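Side-chain contact in GCN5-related N-acetyltransferase (Kribbella flavida, PDB 4IUS), which probably transfers an acyl group, such as acetyl from acetyl-CoA, to an amine acceptor, as in other members of the GNAT family: residues T207-A210 and T211-A214. The protein carries 1 engineered substitution. Sequence-based numbering, arbitrary orientation.
Sequences TAYA and TQQA
Gln213 folds back over the ring of Tyr209, one turn earlier in helix 202-216, the helix of the beta-alpha-beta unit that joins strands 185-193 and 222-225 in this GNAT fold. Its CB lies 3.6 Å from Tyr209 O, the carbonyl that the backbone N of Gln213 also reaches with a hydrogen bond of 2.9 Å. CG of Gln213 is turned beside the backbone N (chi1 -61°), which brings it over one face of the tyrosine ring, offset toward the rim, in a CH-pi contact 4.1 Å from the centroid. A bend at chi2 then carries the amide across the ring: Gln213 CD stands 4.0 Å from Tyr209 CZ, and Gln213 NE2 ends 3.5 Å from Tyr209 CE1, with the amide plane 28° from that of the ring. Gln212, extended instead, brings its OE1 to Tyr209 CD1 at an oblique angle, its amide turned steeply against the ring. Cutting Tyr209 back to an alanine would probably take away the ring face under CG and the amide of Gln213, opening a gap there and leaving that amide less firmly held.

Thr207 and Thr211 both touch Val188 of strand 185-193. Thr211 OG1 donates to Thr207 O and is also hydrogen-bonded to Tyr241 OH, tying the helix to the residue just before strand 242-251. Thr207 O thus takes two bonds from one residue: Thr211 N arrives on one face of the carbonyl plane at 3.0 Å, and Thr211 OG1 on the opposite face, 36° out of that plane, at 2.8 Å.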
ATOM      1  N   THR A 207     -10.745   0.769  -9.392  1.00  8.57           N
ATOM      2  CA  THR A 207      -9.746  -0.242  -9.005  1.00  8.50           C
ATOM      3  C   THR A 207      -9.366  -1.095 -10.201  1.00  7.86           C
ATOM      4  O   THR A 207      -8.185  -1.313 -10.478  1.00  9.07           O
ATOM      5  CB  THR A 207     -10.278  -1.140  -7.884  1.00  9.68           C
ATOM      6  OG1 THR A 207     -10.630  -0.337  -6.749  1.00 11.12           O
ATOM      7  CG2 THR A 207      -9.246  -2.158  -7.449  1.00 11.09           C
ATOM      8  N   ALA A 208     -10.357  -1.560 -10.950  1.00  8.90           N
ATOM      9  CA  ALA A 208     -10.132  -2.430 -12.097  1.00 10.01           C
ATOM     10  C   ALA A 208      -9.343  -1.718 -13.180  1.00  9.12           C
ATOM     11  O   ALA A 208      -8.402  -2.249 -13.748  1.00  9.57           O
ATOM     12  CB  ALA A 208     -11.467  -2.972 -12.614  1.00 11.37           C
ATOM     13  N   TYR A 209      -9.726  -0.471 -13.466  1.00  8.67           N
ATOM     14  CA  TYR A 209      -9.083   0.285 -14.534  1.00  9.07           C
ATOM     15  C   TYR A 209      -7.673   0.697 -14.165  1.00  8.43           C
ATOM     16  O   TYR A 209      -6.778   0.621 -14.990  1.00  8.87           O
ATOM     17  CB  TYR A 209      -9.955   1.517 -14.920  1.00  9.41           C
ATOM     18  CG  TYR A 209      -9.473   2.225 -16.153  1.00  9.85           C
ATOM     19  CD1 TYR A 209      -9.581   1.633 -17.410  1.00 10.40           C
ATOM     20  CD2 TYR A 209      -8.941   3.507 -16.069  1.00 11.27           C
ATOM     21  CE1 TYR A 209      -9.107   2.296 -18.510  1.00 12.22           C
ATOM     22  CE2 TYR A 209      -8.475   4.157 -17.193  1.00 12.49           C
ATOM     23  CZ  TYR A 209      -8.557   3.524 -18.417  1.00 12.95           C
ATOM     24  OH  TYR A 209      -8.105   4.189 -19.565  1.00 17.47           O
ATOM     25  N   ALA A 210      -7.442   1.051 -12.898  1.00  8.76           N
ATOM     26  CA  ALA A 210      -6.090   1.349 -12.425  1.00  8.50           C
ATOM     27  C   ALA A 210      -5.187   0.090 -12.527  1.00  8.21           C
ATOM     28  O   ALA A 210      -4.049   0.157 -12.995  1.00  8.99           O
ATOM     29  CB  ALA A 210      -6.064   1.862 -10.997  1.00  8.78           C
ATOM     30  N   THR A 211      -5.740  -1.058 -12.115  1.00  9.14           N
ATOM     31  CA  THR A 211      -4.994  -2.308 -12.203  1.00  9.02           C
ATOM     32  C   THR A 211      -4.638  -2.585 -13.674  1.00  9.50           C
ATOM     33  O   THR A 211      -3.508  -2.951 -14.009  1.00  9.82           O
ATOM     34  CB  THR A 211      -5.773  -3.489 -11.604  1.00  9.42           C
ATOM     35  OG1 THR A 211      -6.153  -3.174 -10.276  1.00  9.95           O
ATOM     36  CG2 THR A 211      -4.900  -4.737 -11.567  1.00 10.56           C
ATOM     37  N   GLN A 212      -5.637  -2.432 -14.544  1.00 10.27           N
ATOM     38  CA  GLN A 212      -5.428  -2.688 -15.951  1.00 10.64           C
ATOM     39  C   GLN A 212      -4.357  -1.795 -16.523  1.00  9.77           C
ATOM     40  O   GLN A 212      -3.514  -2.254 -17.291  1.00 11.46           O
ATOM     41  CB  GLN A 212      -6.727  -2.463 -16.707  1.00 11.49           C
ATOM     42  CG  GLN A 212      -6.642  -2.803 -18.184  1.00 14.53           C
ATOM     43  CD  GLN A 212      -7.930  -2.516 -18.885  1.00 14.33           C
ATOM     44  OE1 GLN A 212      -8.375  -1.386 -18.901  1.00 19.33           O
ATOM     45  NE2 GLN A 212      -8.574  -3.549 -19.370  1.00 18.56           N
ATOM     46  N   GLN A 213      -4.329  -0.516 -16.159  1.00  9.91           N
ATOM     47  CA  GLN A 213      -3.290   0.351 -16.646  1.00 11.46           C
ATOM     48  C   GLN A 213      -1.898   0.025 -16.096  1.00 10.71           C
ATOM     49  O   GLN A 213      -0.891   0.083 -16.826  1.00 11.92           O
ATOM     50  CB  GLN A 213      -3.679   1.820 -16.380  1.00 14.72           C
ATOM     51  CG  GLN A 213      -4.971   2.254 -17.067  1.00 17.60           C
ATOM     52  CD  GLN A 213      -4.968   1.868 -18.524  1.00 18.68           C
ATOM     53  OE1 GLN A 213      -4.097   2.288 -19.276  1.00 18.42           O
ATOM     54  NE2 GLN A 213      -5.909   0.996 -18.921  1.00 25.33           N
ATOM     55  N   ALA A 214      -1.825  -0.372 -14.831  1.00 11.12           N
ATOM     56  CA  ALA A 214      -0.570  -0.799 -14.266  1.00 12.39           C
ATOM     57  C   ALA A 214       0.020  -1.960 -15.077  1.00 11.63           C
ATOM     58  O   ALA A 214       1.213  -2.003 -15.326  1.00 14.61           O
ATOM     59  CB  ALA A 214      -0.750  -1.195 -12.792  1.00 14.48           C
TER